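Local coordinates for protein type III restriction-modification enzyme EcoP15I Mod subunit (Escherichia coli, PDB 4ZCF) that methylates the N6 of one adenine in the DNA site 5'-CAGCAG-3' as a homodimer, and joins the Res subunit for DNA restriction, at residues D101-V110 with P180-L188. Residues are numbered along the deposited sequence; the frame is centred on the assembly and turned at random.
Sequences DNLEVLKHMV and PRLYIAREL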
loop_
_atom_site.group_PDB
_atom_site.type_symbol
_atom_site.label_atom_id
_atom_site.label_comp_id
_atom_site.label_asym_id
_atom_site.label_seq_id
_atom_site.Cartn_x
_atom_site.Cartn_y
_atom_site.Cartn_z
ATOM N N ASP A 101 -22.944 9.692 -7.197
ATOM C CA ASP A 101 -22.015 9.745 -6.072
ATOM C C ASP A 101 -21.033 8.624 -6.283
ATOM O O ASP A 101 -21.453 7.495 -6.534
ATOM C CB ASP A 101 -22.784 9.549 -4.759
ATOM C CG ASP A 101 -21.954 9.528 -3.497
ATOM O OD1 ASP A 101 -21.088 10.425 -3.337
ATOM O OD2 ASP A 101 -22.221 8.667 -2.631
ATOM N N ASN A 102 -19.723 8.951 -6.279
ATOM C CA ASN A 102 -18.635 7.997 -6.510
ATOM C C ASN A 102 -18.612 6.848 -5.496
ATOM O O ASN A 102 -18.357 5.710 -5.900
ATOM C CB ASN A 102 -17.279 8.709 -6.616
ATOM C CG ASN A 102 -16.984 9.695 -5.502
ATOM O OD1 ASN A 102 -17.364 9.524 -4.339
ATOM N ND2 ASN A 102 -16.282 10.748 -5.834
ATOM N N LEU A 103 -18.917 7.130 -4.197
ATOM C CA LEU A 103 -18.972 6.108 -3.139
ATOM C C LEU A 103 -20.046 5.080 -3.427
ATOM O O LEU A 103 -19.789 3.866 -3.328
ATOM C CB LEU A 103 -19.180 6.734 -1.745
ATOM C CG LEU A 103 -19.134 5.771 -0.537
ATOM C CD1 LEU A 103 -17.891 4.886 -0.563
ATOM C CD2 LEU A 103 -19.258 6.520 0.777
ATOM N N GLU A 104 -21.243 5.566 -3.821
ATOM C CA GLU A 104 -22.388 4.737 -4.195
ATOM C C GLU A 104 -22.068 3.931 -5.471
ATOM O O GLU A 104 -22.298 2.710 -5.512
ATOM C CB GLU A 104 -23.627 5.628 -4.375
ATOM C CG GLU A 104 -24.928 4.850 -4.500
ATOM C CD GLU A 104 -25.492 4.169 -3.265
ATOM O OE1 GLU A 104 -24.961 4.380 -2.151
ATOM O OE2 GLU A 104 -26.501 3.446 -3.418
ATOM N N VAL A 105 -21.463 4.605 -6.477
ATOM C CA VAL A 105 -21.035 3.970 -7.731
ATOM C C VAL A 105 -19.985 2.862 -7.513
ATOM O O VAL A 105 -20.107 1.804 -8.115
ATOM C CB VAL A 105 -20.635 4.988 -8.819
ATOM C CG1 VAL A 105 -20.033 4.289 -10.023
ATOM C CG2 VAL A 105 -21.823 5.858 -9.232
ATOM N N LEU A 106 -18.995 3.082 -6.636
ATOM C CA LEU A 106 -17.948 2.093 -6.315
ATOM C C LEU A 106 -18.538 0.880 -5.601
ATOM O O LEU A 106 -18.151 -0.237 -5.920
ATOM C CB LEU A 106 -16.827 2.712 -5.458
ATOM C CG LEU A 106 -15.888 3.713 -6.107
ATOM C CD1 LEU A 106 -15.066 4.416 -5.063
ATOM C CD2 LEU A 106 -15.009 3.047 -7.128
ATOM N N LYS A 107 -19.514 1.090 -4.678
ATOM C CA LYS A 107 -20.229 -0.002 -3.997
ATOM C C LYS A 107 -20.954 -0.934 -4.979
ATOM O O LYS A 107 -20.978 -2.146 -4.736
ATOM C CB LYS A 107 -21.207 0.528 -2.952
ATOM C CG LYS A 107 -20.532 1.075 -1.698
ATOM C CD LYS A 107 -21.571 1.677 -0.789
ATOM C CE LYS A 107 -20.979 2.199 0.486
ATOM N NZ LYS A 107 -22.028 2.826 1.334
ATOM N N HIS A 108 -21.509 -0.397 -6.101
ATOM C CA HIS A 108 -22.172 -1.234 -7.125
ATOM C C HIS A 108 -21.140 -2.061 -7.948
ATOM O O HIS A 108 -21.500 -3.079 -8.573
ATOM C CB HIS A 108 -23.014 -0.374 -8.094
ATOM C CG HIS A 108 -24.324 0.120 -7.549
ATOM N ND1 HIS A 108 -25.442 -0.670 -7.547
ATOM C CD2 HIS A 108 -24.657 1.342 -7.073
ATOM C CE1 HIS A 108 -26.401 0.066 -7.020
ATOM N NE2 HIS A 108 -25.971 1.280 -6.708
ATOM N N MET A 109 -19.867 -1.603 -7.985
ATOM C CA MET A 109 -18.822 -2.256 -8.796
ATOM C C MET A 109 -18.195 -3.480 -8.148
ATOM O O MET A 109 -17.682 -4.342 -8.854
ATOM C CB MET A 109 -17.735 -1.256 -9.200
ATOM C CG MET A 109 -18.275 -0.070 -9.981
ATOM S SD MET A 109 -17.036 1.164 -10.449
ATOM C CE MET A 109 -15.892 0.139 -11.437
ATOM N N VAL A 110 -18.252 -3.556 -6.815
ATOM C CA VAL A 110 -17.661 -4.597 -5.972
ATOM C C VAL A 110 -17.901 -6.032 -6.429
ATOM O O VAL A 110 -16.936 -6.794 -6.553
ATOM C CB VAL A 110 -17.940 -4.345 -4.472
ATOM C CG1 VAL A 110 -17.434 -5.494 -3.612
ATOM C CG2 VAL A 110 -17.308 -3.027 -4.020
ATOM N N PRO A 180 -14.094 6.410 3.175
ATOM C CA PRO A 180 -14.903 5.318 2.622
ATOM C C PRO A 180 -14.673 5.084 1.135
ATOM O O PRO A 180 -14.829 3.957 0.652
ATOM C CB PRO A 180 -16.323 5.746 2.949
ATOM C CG PRO A 180 -16.267 7.231 3.002
ATOM C CD PRO A 180 -14.964 7.512 3.654
ATOM N N ARG A 181 -14.298 6.146 0.418
ATOM C CA ARG A 181 -13.992 6.108 -1.013
ATOM C C ARG A 181 -12.714 5.284 -1.305
ATOM O O ARG A 181 -12.761 4.332 -2.099
ATOM C CB ARG A 181 -13.941 7.535 -1.559
ATOM C CG ARG A 181 -15.345 8.145 -1.624
ATOM C CD ARG A 181 -15.363 9.643 -1.533
ATOM N NE ARG A 181 -16.714 10.170 -1.735
ATOM C CZ ARG A 181 -17.640 10.263 -0.784
ATOM N NH1 ARG A 181 -17.364 9.887 0.467
ATOM N NH2 ARG A 181 -18.853 10.713 -1.074
ATOM N N LEU A 182 -11.627 5.565 -0.549
ATOM C CA LEU A 182 -10.348 4.849 -0.609
ATOM C C LEU A 182 -10.510 3.432 -0.105
ATOM O O LEU A 182 -9.872 2.521 -0.636
ATOM C CB LEU A 182 -9.315 5.572 0.258
ATOM C CG LEU A 182 -8.822 6.965 -0.205
ATOM C CD1 LEU A 182 -7.705 7.417 0.671
ATOM C CD2 LEU A 182 -8.350 6.963 -1.688
ATOM N N TYR A 183 -11.379 3.234 0.922
ATOM C CA TYR A 183 -11.672 1.926 1.482
ATOM C C TYR A 183 -12.307 1.012 0.443
ATOM O O TYR A 183 -11.813 -0.097 0.248
ATOM C CB TYR A 183 -12.530 2.050 2.764
ATOM C CG TYR A 183 -12.753 0.725 3.465
ATOM C CD1 TYR A 183 -11.835 0.242 4.398
ATOM C CD2 TYR A 183 -13.843 -0.082 3.143
ATOM C CE1 TYR A 183 -12.019 -0.997 5.023
ATOM C CE2 TYR A 183 -14.024 -1.328 3.743
ATOM C CZ TYR A 183 -13.129 -1.767 4.709
ATOM O OH TYR A 183 -13.322 -2.987 5.309
ATOM N N ILE A 184 -13.381 1.464 -0.229
ATOM C CA ILE A 184 -14.067 0.684 -1.285
ATOM C C ILE A 184 -13.198 0.497 -2.505
ATOM O O ILE A 184 -13.204 -0.586 -3.064
ATOM C CB ILE A 184 -15.498 1.223 -1.669
ATOM C CG1 ILE A 184 -16.446 1.339 -0.425
ATOM C CG2 ILE A 184 -16.144 0.383 -2.804
ATOM C CD1 ILE A 184 -16.850 -0.025 0.276
ATOM N N ALA A 185 -12.478 1.557 -2.938
ATOM C CA ALA A 185 -11.587 1.508 -4.097
ATOM C C ALA A 185 -10.557 0.412 -3.938
ATOM O O ALA A 185 -10.340 -0.312 -4.909
ATOM C CB ALA A 185 -10.903 2.849 -4.319
ATOM N N ARG A 186 -9.974 0.229 -2.709
ATOM C CA ARG A 186 -8.959 -0.822 -2.453
ATOM C C ARG A 186 -9.435 -2.225 -2.886
ATOM O O ARG A 186 -8.658 -3.008 -3.440
ATOM C CB ARG A 186 -8.520 -0.822 -0.972
ATOM C CG ARG A 186 -7.342 -1.750 -0.650
ATOM C CD ARG A 186 -7.228 -1.940 0.844
ATOM N NE ARG A 186 -6.084 -2.754 1.239
ATOM C CZ ARG A 186 -6.118 -4.075 1.381
ATOM N NH1 ARG A 186 -7.231 -4.750 1.114
ATOM N NH2 ARG A 186 -5.033 -4.737 1.762
ATOM N N GLU A 187 -10.725 -2.504 -2.662
ATOM C CA GLU A 187 -11.412 -3.735 -2.988
ATOM C C GLU A 187 -11.409 -4.027 -4.484
ATOM O O GLU A 187 -11.334 -5.194 -4.869
ATOM C CB GLU A 187 -12.851 -3.671 -2.473
ATOM C CG GLU A 187 -12.994 -3.255 -1.002
ATOM C CD GLU A 187 -14.321 -3.542 -0.321
ATOM O OE1 GLU A 187 -15.105 -4.360 -0.857
ATOM O OE2 GLU A 187 -14.558 -2.988 0.778
ATOM N N LEU A 188 -11.450 -2.971 -5.334
ATOM C CA LEU A 188 -11.501 -3.098 -6.799
ATOM C C LEU A 188 -10.167 -3.362 -7.441
ATOM O O LEU A 188 -10.099 -3.836 -8.585
ATOM C CB LEU A 188 -12.142 -1.855 -7.425
ATOM C CG LEU A 188 -13.559 -1.443 -6.943
ATOM C CD1 LEU A 188 -14.092 -0.336 -7.825
ATOM C CD2 LEU A 188 -14.544 -2.649 -6.924
#
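R181 reaches across from helix 171-188 to the first turn of helix 102-113, where its guanidinium meets D101 and N102. R181 NE donates to N102 OD1 at 2.8 Å, with an N-H...O angle of 133°. The amide and guanidinium planes stand 81° apart. R181 NH2 forms a salt bridge with D101 OD1 at 3.2 Å; as a hydrogen bond this is weak. NH1 turns back to F177 O of its own helix, also weakly. All three guanidinium nitrogens thus have an acceptor, and L103 CB lies over the centre of one face. The partners of R181 are themselves engaged. N102 ND2 donates to F440 O, which ties the amide to a loop, and D101 OD2 takes a weak N-cap bond from E104 N.

Beyond this polar end the contact is apolar. I184 is a knob among L103, L106, K107 and V110. I184 CG2, anti to its own backbone N, lies 3.6 Å from L106 CB. L103 CD2 packs on P180 CB at 3.7 Å. L188 CD1 meets L106 CD2, also at 3.6 Å, and L188 CD2 lies against V110. K107 NZ is hydrogen-bonded to L69 O and L72 O.

The helix axes run nearly parallel, 24° apart and 9.4 Å at closest approach. Helix 102-113 links parallel strands 96-99 and 117-122, and helix 171-188 precedes strand 193-199 of the same sheet, consistent with the Rossmann-like methyltransferase fold. The chemistry implies a pairing fixed at one end by a buried arginine, its charge probably offset by D101, and sealed along its length by aliphatic packing.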